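Quinonprotein alcohol dehydrogenase-like protein (Bacteroides thetaiotaomicron VPI-5482, PDB 4R5O) is of unknown function but binds calcium ions and joins an immunoglobulin-like beta-sandwich domain to a seven-bladed beta-propeller. Local coordinates at residues 199-204 with 223-228; 216-221 with 263-268; 246-251 with 272-277. All blocks are in the same frame, centred on the assembly; numbering follows the deposited sequence.

Contact 1 (199-204 with 223-228)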
ATOM      1  N   LEU A 199      10.432  13.349   2.198  1.00 35.06           N
ATOM      2  CA  LEU A 199      11.789  13.223   1.636  1.00 34.49           C
ATOM      3  C   LEU A 199      11.865  12.053   0.713  1.00 36.91           C
ATOM      4  O   LEU A 199      11.344  10.992   1.041  1.00 37.79           O
ATOM      5  CB  LEU A 199      12.899  13.073   2.695  1.00 34.76           C
ATOM      6  CG  LEU A 199      13.129  14.114   3.754  1.00 40.00           C
ATOM      7  CD1 LEU A 199      14.139  13.563   4.757  1.00 40.88           C
ATOM      8  CD2 LEU A 199      13.596  15.479   3.164  1.00 40.57           C
ATOM      9  N   VAL A 200      12.512  12.227  -0.430  1.00 32.44           N
ATOM     10  CA  VAL A 200      12.749  11.149  -1.381  1.00 31.20           C
ATOM     11  C   VAL A 200      14.264  11.027  -1.504  1.00 34.05           C
ATOM     12  O   VAL A 200      14.956  12.014  -1.774  1.00 33.23           O
ATOM     13  CB  VAL A 200      12.017  11.345  -2.739  1.00 34.94           C
ATOM     14  CG1 VAL A 200      12.490  10.309  -3.767  1.00 34.95           C
ATOM     15  CG2 VAL A 200      10.482  11.316  -2.571  1.00 33.28           C
ATOM     16  N   THR A 201      14.788   9.842  -1.201  1.00 30.80           N
ATOM     17  CA  THR A 201      16.232   9.581  -1.225  1.00 30.15           C
ATOM     18  C   THR A 201      16.506   8.402  -2.194  1.00 35.25           C
ATOM     19  O   THR A 201      15.582   7.666  -2.593  1.00 34.99           O
ATOM     20  CB  THR A 201      16.744   9.326   0.208  1.00 37.57           C
ATOM     21  OG1 THR A 201      16.001   8.267   0.795  1.00 33.52           O
ATOM     22  CG2 THR A 201      16.599  10.571   1.132  1.00 39.41           C
ATOM     23  N   GLY A 202      17.764   8.274  -2.595  1.00 31.75           N
ATOM     24  CA  GLY A 202      18.232   7.277  -3.550  1.00 32.42           C
ATOM     25  C   GLY A 202      19.479   7.727  -4.289  1.00 38.85           C
ATOM     26  O   GLY A 202      20.356   6.911  -4.581  1.00 39.14           O
ATOM     27  N   ASP A 203      19.577   9.045  -4.560  1.00 38.38           N
ATOM     28  CA  ASP A 203      20.690   9.735  -5.226  1.00 38.65           C
ATOM     29  C   ASP A 203      21.139  10.942  -4.403  1.00 47.47           C
ATOM     30  O   ASP A 203      21.786  11.859  -4.918  1.00 49.67           O
ATOM     31  CB  ASP A 203      20.261  10.173  -6.635  1.00 39.83           C
ATOM     32  CG  ASP A 203      19.095  11.148  -6.738  1.00 52.49           C
ATOM     33  OD1 ASP A 203      18.531  11.536  -5.673  1.00 52.61           O
ATOM     34  OD2 ASP A 203      18.727  11.505  -7.880  1.00 57.01           O
ATOM     35  N   GLY A 204      20.796  10.911  -3.116  1.00 44.57           N
ATOM     36  CA  GLY A 204      21.044  11.970  -2.143  1.00 43.32           C
ATOM     37  C   GLY A 204      19.748  12.238  -1.412  1.00 44.12           C
ATOM     38  O   GLY A 204      19.035  11.287  -1.100  1.00 43.35           O
ATOM     39  N   LEU A 223      23.976   7.066  -4.776  1.00 51.00           N
ATOM     40  CA  LEU A 223      23.540   5.883  -4.026  1.00 49.56           C
ATOM     41  C   LEU A 223      23.148   6.208  -2.550  1.00 47.61           C
ATOM     42  O   LEU A 223      22.904   5.266  -1.784  1.00 45.62           O
ATOM     43  CB  LEU A 223      24.645   4.781  -4.024  1.00 50.32           C
ATOM     44  CG  LEU A 223      25.113   4.262  -5.390  1.00 56.06           C
ATOM     45  CD1 LEU A 223      26.268   3.321  -5.233  1.00 56.92           C
ATOM     46  CD2 LEU A 223      23.971   3.603  -6.179  1.00 57.66           C
ATOM     47  N   LEU A 224      23.063   7.500  -2.148  1.00 40.37           N
ATOM     48  CA  LEU A 224      22.626   7.804  -0.771  1.00 38.50           C
ATOM     49  C   LEU A 224      21.113   7.603  -0.707  1.00 43.79           C
ATOM     50  O   LEU A 224      20.364   8.314  -1.368  1.00 44.74           O
ATOM     51  CB  LEU A 224      23.041   9.210  -0.270  1.00 37.67           C
ATOM     52  CG  LEU A 224      22.425   9.697   1.077  1.00 40.08           C
ATOM     53  CD1 LEU A 224      22.797   8.796   2.215  1.00 41.07           C
ATOM     54  CD2 LEU A 224      22.826  11.108   1.385  1.00 36.97           C
ATOM     55  N   CYS A 225      20.688   6.634   0.085  1.00 40.60           N
ATOM     56  CA  CYS A 225      19.311   6.230   0.214  1.00 40.35           C
ATOM     57  C   CYS A 225      18.950   5.964   1.677  1.00 43.45           C
ATOM     58  O   CYS A 225      19.692   5.275   2.377  1.00 41.82           O
ATOM     59  CB  CYS A 225      19.066   4.982  -0.639  1.00 40.99           C
ATOM     60  SG  CYS A 225      17.331   4.474  -0.707  1.00 45.03           S
ATOM     61  N   PHE A 226      17.772   6.452   2.120  1.00 39.40           N
ATOM     62  CA  PHE A 226      17.291   6.086   3.448  1.00 38.06           C
ATOM     63  C   PHE A 226      16.401   4.880   3.235  1.00 40.96           C
ATOM     64  O   PHE A 226      15.215   5.043   2.930  1.00 40.42           O
ATOM     65  CB  PHE A 226      16.576   7.230   4.224  1.00 39.13           C
ATOM     66  CG  PHE A 226      17.204   8.594   4.412  1.00 40.07           C
ATOM     67  CD1 PHE A 226      18.550   8.812   4.118  1.00 42.03           C
ATOM     68  CD2 PHE A 226      16.457   9.656   4.923  1.00 40.84           C
ATOM     69  CE1 PHE A 226      19.121  10.086   4.260  1.00 42.14           C
ATOM     70  CE2 PHE A 226      17.044  10.917   5.123  1.00 43.50           C
ATOM     71  CZ  PHE A 226      18.363  11.131   4.758  1.00 42.13           C
ATOM     72  N   TYR A 227      16.968   3.666   3.322  1.00 38.33           N
ATOM     73  CA  TYR A 227      16.205   2.417   3.128  1.00 37.21           C
ATOM     74  C   TYR A 227      15.110   2.364   4.146  1.00 41.76           C
ATOM     75  O   TYR A 227      14.020   1.918   3.833  1.00 43.00           O
ATOM     76  CB  TYR A 227      17.111   1.176   3.201  1.00 37.99           C
ATOM     77  CG  TYR A 227      18.150   1.182   2.099  1.00 39.53           C
ATOM     78  CD1 TYR A 227      17.787   0.967   0.771  1.00 41.67           C
ATOM     79  CD2 TYR A 227      19.484   1.467   2.374  1.00 39.56           C
ATOM     80  CE1 TYR A 227      18.730   1.015  -0.253  1.00 43.51           C
ATOM     81  CE2 TYR A 227      20.434   1.509   1.357  1.00 40.37           C
ATOM     82  CZ  TYR A 227      20.052   1.270   0.047  1.00 48.14           C
ATOM     83  OH  TYR A 227      20.967   1.320  -0.969  1.00 55.80           O
ATOM     84  N   ASN A 228      15.376   2.915   5.341  1.00 38.78           N
ATOM     85  CA  ASN A 228      14.448   3.063   6.457  1.00 38.25           C
ATOM     86  C   ASN A 228      14.761   4.318   7.182  1.00 39.42           C
ATOM     87  O   ASN A 228      15.933   4.683   7.295  1.00 39.56           O
ATOM     88  CB  ASN A 228      14.497   1.866   7.413  1.00 42.07           C
ATOM     89  CG  ASN A 228      14.196   0.564   6.763  1.00 50.55           C
ATOM     90  OD1 ASN A 228      13.043   0.211   6.529  1.00 46.68           O
ATOM     91  ND2 ASN A 228      15.249  -0.105   6.349  1.00 42.87           N
TER

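Contact 2 (216-221 with 263-268)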
ATOM      1  N   VAL A 216      12.852  19.359  -4.409  1.00 43.60           N
ATOM      2  CA  VAL A 216      14.100  20.134  -4.388  1.00 42.19           C
ATOM      3  C   VAL A 216      15.180  19.160  -4.030  1.00 46.30           C
ATOM      4  O   VAL A 216      15.050  18.451  -3.034  1.00 45.50           O
ATOM      5  CB  VAL A 216      14.053  21.367  -3.429  1.00 45.20           C
ATOM      6  CG1 VAL A 216      15.394  22.087  -3.376  1.00 44.84           C
ATOM      7  CG2 VAL A 216      12.934  22.341  -3.801  1.00 44.99           C
ATOM      8  N   ARG A 217      16.227  19.099  -4.846  1.00 43.91           N
ATOM      9  CA  ARG A 217      17.365  18.228  -4.605  1.00 44.91           C
ATOM     10  C   ARG A 217      18.339  18.980  -3.682  1.00 49.75           C
ATOM     11  O   ARG A 217      19.074  19.854  -4.129  1.00 52.09           O
ATOM     12  CB  ARG A 217      17.982  17.814  -5.952  1.00 47.99           C
ATOM     13  CG  ARG A 217      18.924  16.659  -5.868  1.00 55.17           C
ATOM     14  CD  ARG A 217      19.305  16.141  -7.234  1.00 57.94           C
ATOM     15  NE  ARG A 217      20.213  15.003  -7.085  1.00 61.07           N
ATOM     16  CZ  ARG A 217      20.772  14.356  -8.094  1.00 77.08           C
ATOM     17  NH1 ARG A 217      20.543  14.738  -9.343  1.00 64.02           N
ATOM     18  NH2 ARG A 217      21.583  13.334  -7.864  1.00 73.76           N
ATOM     19  N   ILE A 218      18.277  18.671  -2.379  1.00 44.99           N
ATOM     20  CA  ILE A 218      19.058  19.329  -1.325  1.00 44.74           C
ATOM     21  C   ILE A 218      20.482  18.783  -1.284  1.00 47.06           C
ATOM     22  O   ILE A 218      21.441  19.533  -1.346  1.00 47.81           O
ATOM     23  CB  ILE A 218      18.357  19.121   0.029  1.00 47.95           C
ATOM     24  CG1 ILE A 218      16.978  19.770   0.053  1.00 47.20           C
ATOM     25  CG2 ILE A 218      19.226  19.648   1.156  1.00 51.51           C
ATOM     26  CD1 ILE A 218      16.151  19.149   1.209  1.00 60.18           C
ATOM     27  N   LYS A 219      20.614  17.487  -1.168  1.00 42.69           N
ATOM     28  CA  LYS A 219      21.906  16.825  -1.124  1.00 41.69           C
ATOM     29  C   LYS A 219      21.997  15.902  -2.326  1.00 45.60           C
ATOM     30  O   LYS A 219      21.053  15.173  -2.650  1.00 43.21           O
ATOM     31  CB  LYS A 219      22.077  16.079   0.217  1.00 43.17           C
ATOM     32  CG  LYS A 219      23.449  15.444   0.437  1.00 47.71           C
ATOM     33  CD  LYS A 219      23.520  14.847   1.821  1.00 59.06           C
ATOM     34  CE  LYS A 219      24.871  14.279   2.162  1.00 74.27           C
ATOM     35  NZ  LYS A 219      24.895  13.703   3.539  1.00 84.56           N
ATOM     36  N   ASN A 220      23.129  15.966  -3.006  1.00 46.50           N
ATOM     37  CA  ASN A 220      23.381  15.163  -4.192  1.00 47.67           C
ATOM     38  C   ASN A 220      24.559  14.251  -3.871  1.00 52.72           C
ATOM     39  O   ASN A 220      25.697  14.702  -3.810  1.00 53.39           O
ATOM     40  CB  ASN A 220      23.613  16.092  -5.393  1.00 51.30           C
ATOM     41  CG  ASN A 220      23.709  15.450  -6.739  1.00 91.52           C
ATOM     42  OD1 ASN A 220      24.033  14.264  -6.889  1.00 95.47           O
ATOM     43  ND2 ASN A 220      23.428  16.246  -7.764  1.00 84.88           N
ATOM     44  N   GLU A 221      24.258  12.984  -3.557  1.00 49.23           N
ATOM     45  CA  GLU A 221      25.238  11.964  -3.196  1.00 48.83           C
ATOM     46  C   GLU A 221      24.810  10.660  -3.807  1.00 53.94           C
ATOM     47  O   GLU A 221      23.774  10.130  -3.441  1.00 53.19           O
ATOM     48  CB  GLU A 221      25.399  11.856  -1.667  1.00 49.76           C
ATOM     49  CG  GLU A 221      26.476  10.882  -1.210  1.00 54.29           C
ATOM     50  CD  GLU A 221      26.711  10.820   0.289  1.00 68.63           C
ATOM     51  OE1 GLU A 221      26.742  11.888   0.940  1.00 53.98           O
ATOM     52  OE2 GLU A 221      26.961   9.704   0.797  1.00 68.26           O
ATOM     53  N   GLU A 263      21.912  23.007  -0.758  1.00 57.13           N
ATOM     54  CA  GLU A 263      22.311  23.296   0.630  1.00 58.28           C
ATOM     55  C   GLU A 263      22.265  22.032   1.497  1.00 65.03           C
ATOM     56  O   GLU A 263      21.404  21.939   2.378  1.00 66.40           O
ATOM     57  CB  GLU A 263      21.421  24.378   1.270  1.00 59.78           C
ATOM     58  CG  GLU A 263      21.507  25.787   0.710  1.00 74.31           C
ATOM     59  CD  GLU A 263      20.629  26.807   1.429  1.00102.46           C
ATOM     60  OE1 GLU A 263      19.787  26.405   2.272  1.00 66.62           O
ATOM     61  OE2 GLU A 263      20.775  28.016   1.127  1.00107.58           O
ATOM     62  N   ALA A 264      23.200  21.079   1.284  1.00 61.15           N
ATOM     63  CA  ALA A 264      23.270  19.810   2.028  1.00 60.16           C
ATOM     64  C   ALA A 264      23.180  20.056   3.537  1.00 63.13           C
ATOM     65  O   ALA A 264      23.885  20.917   4.073  1.00 62.77           O
ATOM     66  CB  ALA A 264      24.552  19.046   1.696  1.00 61.24           C
ATOM     67  N   PRO A 265      22.252  19.366   4.224  1.00 59.40           N
ATOM     68  CA  PRO A 265      22.100  19.594   5.668  1.00 57.51           C
ATOM     69  C   PRO A 265      23.127  18.807   6.496  1.00 54.84           C
ATOM     70  O   PRO A 265      23.757  17.878   6.000  1.00 53.53           O
ATOM     71  CB  PRO A 265      20.678  19.102   5.935  1.00 59.56           C
ATOM     72  CG  PRO A 265      20.478  17.989   4.945  1.00 65.17           C
ATOM     73  CD  PRO A 265      21.317  18.318   3.738  1.00 61.18           C
ATOM     74  N   ALA A 266      23.299  19.199   7.762  1.00 49.19           N
ATOM     75  CA  ALA A 266      24.216  18.549   8.695  1.00 48.28           C
ATOM     76  C   ALA A 266      23.715  17.149   9.052  1.00 51.38           C
ATOM     77  O   ALA A 266      22.523  16.939   9.302  1.00 51.11           O
ATOM     78  CB  ALA A 266      24.384  19.384   9.949  1.00 49.09           C
ATOM     79  N   VAL A 267      24.641  16.197   9.065  1.00 46.70           N
ATOM     80  CA  VAL A 267      24.359  14.810   9.356  1.00 45.62           C
ATOM     81  C   VAL A 267      25.196  14.420  10.552  1.00 52.54           C
ATOM     82  O   VAL A 267      26.375  14.724  10.609  1.00 55.85           O
ATOM     83  CB  VAL A 267      24.580  13.892   8.121  1.00 48.28           C
ATOM     84  CG1 VAL A 267      25.939  14.084   7.459  1.00 47.53           C
ATOM     85  CG2 VAL A 267      24.312  12.429   8.441  1.00 47.86           C
ATOM     86  N   THR A 268      24.558  13.808  11.539  1.00 47.74           N
ATOM     87  CA  THR A 268      25.199  13.350  12.763  1.00 46.37           C
ATOM     88  C   THR A 268      25.056  11.859  12.851  1.00 50.23           C
ATOM     89  O   THR A 268      23.981  11.341  12.541  1.00 52.08           O
ATOM     90  CB  THR A 268      24.565  14.046  13.951  1.00 43.81           C
ATOM     91  OG1 THR A 268      24.529  15.438  13.694  1.00 46.54           O
ATOM     92  CG2 THR A 268      25.251  13.721  15.265  1.00 39.79           C
TER
HETATM   93  O   HOH W   1      25.109  16.184   4.640  1.00 52.80           O

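Contact 3 (246-251 with 272-277)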
ATOM      1  N   SER A 246      27.973   0.805   8.202  1.00 54.84           N
ATOM      2  CA  SER A 246      27.526   2.193   8.272  1.00 52.50           C
ATOM      3  C   SER A 246      26.901   2.450   9.618  1.00 54.39           C
ATOM      4  O   SER A 246      26.428   1.513  10.252  1.00 53.04           O
ATOM      5  CB  SER A 246      26.535   2.485   7.139  1.00 52.77           C
ATOM      6  OG  SER A 246      26.112   3.834   7.133  1.00 54.82           O
ATOM      7  N   LYS A 247      26.905   3.702  10.061  1.00 51.55           N
ATOM      8  CA  LYS A 247      26.266   4.079  11.312  1.00 51.91           C
ATOM      9  C   LYS A 247      24.938   4.735  11.052  1.00 56.52           C
ATOM     10  O   LYS A 247      24.791   5.372  10.002  1.00 57.13           O
ATOM     11  CB  LYS A 247      27.154   5.023  12.126  1.00 55.02           C
ATOM     12  CG  LYS A 247      28.296   4.331  12.815  1.00 57.45           C
ATOM     13  CD  LYS A 247      29.146   5.327  13.521  1.00 59.58           C
ATOM     14  CE  LYS A 247      30.295   4.690  14.254  1.00 76.80           C
ATOM     15  NZ  LYS A 247      31.140   3.826  13.377  1.00 94.86           N
ATOM     16  N   VAL A 248      23.974   4.615  12.009  1.00 50.93           N
ATOM     17  CA  VAL A 248      22.698   5.333  11.928  1.00 48.24           C
ATOM     18  C   VAL A 248      23.054   6.807  11.873  1.00 49.36           C
ATOM     19  O   VAL A 248      23.924   7.255  12.622  1.00 49.54           O
ATOM     20  CB  VAL A 248      21.692   4.988  13.076  1.00 51.28           C
ATOM     21  CG1 VAL A 248      20.529   5.973  13.135  1.00 50.11           C
ATOM     22  CG2 VAL A 248      21.168   3.572  12.952  1.00 50.98           C
ATOM     23  N   LYS A 249      22.436   7.539  10.948  1.00 44.07           N
ATOM     24  CA  LYS A 249      22.670   8.973  10.800  1.00 42.65           C
ATOM     25  C   LYS A 249      21.382   9.726  10.968  1.00 46.45           C
ATOM     26  O   LYS A 249      20.323   9.215  10.618  1.00 46.96           O
ATOM     27  CB  LYS A 249      23.292   9.268   9.444  1.00 43.82           C
ATOM     28  CG  LYS A 249      24.672   8.630   9.323  1.00 51.86           C
ATOM     29  CD  LYS A 249      25.294   8.829   7.975  1.00 51.11           C
ATOM     30  CE  LYS A 249      26.424   7.869   7.782  1.00 36.41           C
ATOM     31  NZ  LYS A 249      25.907   6.484   7.638  1.00 42.87           N
ATOM     32  N   TYR A 250      21.440  10.913  11.558  1.00 44.01           N
ATOM     33  CA  TYR A 250      20.218  11.694  11.671  1.00 43.31           C
ATOM     34  C   TYR A 250      20.474  13.118  11.134  1.00 46.31           C
ATOM     35  O   TYR A 250      21.613  13.595  11.082  1.00 45.89           O
ATOM     36  CB  TYR A 250      19.628  11.718  13.095  1.00 44.06           C
ATOM     37  CG  TYR A 250      20.467  12.370  14.168  1.00 44.79           C
ATOM     38  CD1 TYR A 250      20.372  13.737  14.420  1.00 46.39           C
ATOM     39  CD2 TYR A 250      21.256  11.607  15.018  1.00 45.82           C
ATOM     40  CE1 TYR A 250      21.093  14.336  15.447  1.00 47.94           C
ATOM     41  CE2 TYR A 250      21.983  12.193  16.050  1.00 47.21           C
ATOM     42  CZ  TYR A 250      21.889  13.558  16.270  1.00 59.72           C
ATOM     43  OH  TYR A 250      22.621  14.157  17.275  1.00 64.99           O
ATOM     44  N   TYR A 251      19.388  13.730  10.664  1.00 42.28           N
ATOM     45  CA  TYR A 251      19.285  15.069  10.090  1.00 41.11           C
ATOM     46  C   TYR A 251      18.245  15.849  10.888  1.00 42.94           C
ATOM     47  O   TYR A 251      17.438  15.245  11.595  1.00 42.14           O
ATOM     48  CB  TYR A 251      18.919  14.971   8.582  1.00 41.64           C
ATOM     49  CG  TYR A 251      19.878  14.138   7.751  1.00 44.19           C
ATOM     50  CD1 TYR A 251      19.823  12.746   7.774  1.00 46.51           C
ATOM     51  CD2 TYR A 251      20.796  14.741   6.888  1.00 45.22           C
ATOM     52  CE1 TYR A 251      20.730  11.972   7.052  1.00 50.28           C
ATOM     53  CE2 TYR A 251      21.675  13.974   6.115  1.00 46.64           C
ATOM     54  CZ  TYR A 251      21.636  12.588   6.201  1.00 59.30           C
ATOM     55  OH  TYR A 251      22.499  11.796   5.471  1.00 64.07           O
ATOM     56  N   ILE A 272      25.558   3.240  16.374  1.00 45.95           N
ATOM     57  CA  ILE A 272      24.721   2.110  15.964  1.00 44.19           C
ATOM     58  C   ILE A 272      25.256   1.634  14.623  1.00 51.99           C
ATOM     59  O   ILE A 272      24.925   2.221  13.590  1.00 51.09           O
ATOM     60  CB  ILE A 272      23.186   2.412  15.916  1.00 45.99           C
ATOM     61  CG1 ILE A 272      22.663   3.095  17.199  1.00 45.42           C
ATOM     62  CG2 ILE A 272      22.365   1.112  15.582  1.00 48.29           C
ATOM     63  CD1 ILE A 272      21.336   3.776  17.074  1.00 45.06           C
ATOM     64  N   ILE A 273      26.120   0.593  14.648  1.00 51.73           N
ATOM     65  CA  ILE A 273      26.709  -0.009  13.450  1.00 51.94           C
ATOM     66  C   ILE A 273      25.658  -0.860  12.765  1.00 53.83           C
ATOM     67  O   ILE A 273      25.099  -1.764  13.373  1.00 52.84           O
ATOM     68  CB  ILE A 273      28.002  -0.855  13.737  1.00 56.16           C
ATOM     69  CG1 ILE A 273      29.013  -0.221  14.764  1.00 56.70           C
ATOM     70  CG2 ILE A 273      28.646  -1.431  12.456  1.00 55.31           C
ATOM     71  CD1 ILE A 273      29.569   1.044  14.432  1.00 63.47           C
ATOM     72  N   GLN A 274      25.416  -0.593  11.491  1.00 50.49           N
ATOM     73  CA  GLN A 274      24.478  -1.358  10.687  1.00 49.18           C
ATOM     74  C   GLN A 274      25.193  -1.874   9.440  1.00 54.29           C
ATOM     75  O   GLN A 274      25.985  -1.153   8.819  1.00 54.31           O
ATOM     76  CB  GLN A 274      23.250  -0.519  10.334  1.00 49.29           C
ATOM     77  CG  GLN A 274      22.418  -0.149  11.572  1.00 50.01           C
ATOM     78  CD  GLN A 274      21.209   0.684  11.265  1.00 56.65           C
ATOM     79  OE1 GLN A 274      21.192   1.492  10.319  1.00 53.50           O
ATOM     80  NE2 GLN A 274      20.213   0.584  12.137  1.00 35.16           N
ATOM     81  N   LYS A 275      24.979  -3.157   9.136  1.00 51.00           N
ATOM     82  CA  LYS A 275      25.585  -3.828   7.985  1.00 51.11           C
ATOM     83  C   LYS A 275      24.488  -4.441   7.108  1.00 55.33           C
ATOM     84  O   LYS A 275      24.762  -5.326   6.299  1.00 56.81           O
ATOM     85  CB  LYS A 275      26.590  -4.902   8.444  1.00 54.60           C
ATOM     86  CG  LYS A 275      27.772  -4.382   9.258  1.00 70.60           C
ATOM     87  CD  LYS A 275      28.716  -5.512   9.626  1.00 77.68           C
ATOM     88  CE  LYS A 275      29.907  -5.026  10.410  1.00 88.74           C
ATOM     89  NZ  LYS A 275      30.815  -6.146  10.772  1.00 95.67           N
ATOM     90  N   GLN A 276      23.239  -3.966   7.271  1.00 49.89           N
ATOM     91  CA  GLN A 276      22.054  -4.437   6.544  1.00 48.65           C
ATOM     92  C   GLN A 276      20.875  -3.467   6.682  1.00 50.96           C
ATOM     93  O   GLN A 276      20.909  -2.552   7.511  1.00 51.30           O
ATOM     94  CB  GLN A 276      21.607  -5.831   7.065  1.00 50.24           C
ATOM     95  CG  GLN A 276      21.049  -5.791   8.506  1.00 56.97           C
ATOM     96  CD  GLN A 276      20.329  -7.038   8.905  1.00 72.20           C
ATOM     97  OE1 GLN A 276      20.901  -8.134   8.933  1.00 69.65           O
ATOM     98  NE2 GLN A 276      19.069  -6.881   9.280  1.00 61.77           N
ATOM     99  N   LYS A 277      19.787  -3.739   5.940  1.00 45.88           N
ATOM    100  CA  LYS A 277      18.555  -2.981   6.051  1.00 43.41           C
ATOM    101  C   LYS A 277      17.827  -3.364   7.291  1.00 46.89           C
ATOM    102  O   LYS A 277      17.541  -4.553   7.490  1.00 47.62           O
ATOM    103  CB  LYS A 277      17.639  -3.191   4.844  1.00 43.43           C
ATOM    104  CG  LYS A 277      18.185  -2.761   3.528  1.00 26.44           C
ATOM    105  CD  LYS A 277      17.110  -2.892   2.514  1.00 22.96           C
ATOM    106  CE  LYS A 277      17.625  -2.539   1.154  1.00 34.38           C
ATOM    107  NZ  LYS A 277      16.524  -2.493   0.166  1.00 35.73           N
TER

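Contact 1 (199-204 with 223-228)
The F226 ring carries the methyl of T201 on one face: CG2 sits 3.7 Å from the ring centroid and 4° off its normal, a CH-pi contact. L199 approaches the same ring obliquely, its CD1 3.9 Å from F226 CE2, and Y251 also meets it, the planes at about 30°. C225 SG sits 3.7 Å above one face of the Y227 ring, offset toward the rim. With T201 OG1 set between its backbone N and carbonyl carbon (chi1 55°), the hydroxyl accepts F226 N at 2.9 Å in a nearly straight bond, while CG2 is swung over the ring; OG1 also has a weak bond to G189 O. One residue thus holds the backbone of F226 and touches its ring. L224 O lies against the turn 202-204. G204 N bonds to it at 3.2 Å, and G202 N adds a weak bond. L224 CB packs 3.9 Å from G204 CA, and C225 CB lies against G202 CA. D203 turns its carboxylate to a salt bridge with R206. Segment 223-228 leaves the outermost strand of one blade for the innermost strand of the next, passing the hairpin turn between strands 197-201 and 204-209: the blade-to-blade crossing of a beta-propeller.

Contact 2 (216-221 with 263-268)
K219 NZ and P265 O are joined through a single water, which accepts from the ammonium at 2.7 Å and donates to the carbonyl oxygen at 2.6 Å. The bridge depends on a fully stretched lysine: CG is anti to the backbone N (chi1 -175°), and the chain stays extended to its end. Along the way the aliphatic part brushes A264, with K219 CG 4.0 Å from A264 CB, and the lysine and V267 side chains cross at about a right angle, with NZ 4.1 Å from V267 CG1. E221, two residues further on in the same segment, offers OE1 at 3.7 Å from K219 NZ, a long salt bridge that would add only modest stabilisation to the charge. K219 also touches Y251 of strand 246-252. I218 supplies the more buried, apolar half of the contact. Its CG2 meets P265 CD at 3.6 Å, the two side chains crossing at about a right angle, and the same methyl lies beside E263 O. A classic beta bulge at I218 and K219, set opposite I205 of strand 204-209, puts two consecutive residues against one on the neighbouring strand. Strand 215-220 is the outermost strand of its propeller blade, and the loop 263-268 that lies against it belongs to the next blade, between helix 253-258 and strand 268-270. P265 fits between I218 and that helix, touching E255 and L256, while E255 OE2 also takes the backbone N of A266. The carboxylate of E263 leads away from I218 and bonds to the backbone N of K260.

Contact 3 (246-251 with 272-277)
S246 opens the pairing as an antiparallel hydrogen-bonded pair with Q274: S246 N donates to Q274 O at 2.9 Å, and Q274 N returns a nearly straight bond to S246 O at 2.6 Å. The S246 hydroxyl is taken by D240. K247 faces I273 in a non-hydrogen-bonded pair. Their side chains run alongside each other in the same direction, and the bend at the end of the lysine (chi4 55°) brings NZ to 3.4 Å from I273 CD1. With an alanine here, the aliphatic chain alongside I273 CD1 would be gone, which would probably leave a gap beside that methyl. V248 N donates to I272 O at 3.0 Å. Its CG2 packs against I272 CB at 3.8 Å and rests over the flat of the Q274 carboxamide, at similar distances from CD, OE1 and NE2. That amide is kept from turning by two bonds, OE1 to N239 and NE2 to L291 O. K249 folds back to bond K247 O through NZ at 2.8 Å and also pairs with D240. The short strands run at 123° to each other. Strand 246-252 is flanked by 235-239 on one edge and by 268-270 and 272-274 on the other; I272 and Q274 then lean on T290 of strand 288-294, in the following propeller blade.

Overall arrangement
Contacts 1 and 2, centres about 11 Å apart, reach the same blade at strands 197-201 and 215-220 respectively: D203 O probably accepts E221 N at 3.0 Å, and L224 CD2 packs on K219 CD. Contact 3, in the next blade, is centred about 13 Å from contact 1 and about 17 Å from contact 2. Y251 joins all three, its ring touching F226 and V267 and its hydroxyl lying near K219. T268 O and Y250 N probably bond. The P265 side chain lies about 7 Å from that of D252, of a calcium site whose ion is not bound to this chain in the model, and that of C225 about 4 Å from a bound polyethylene glycol fragment, probably crystallisation liquor.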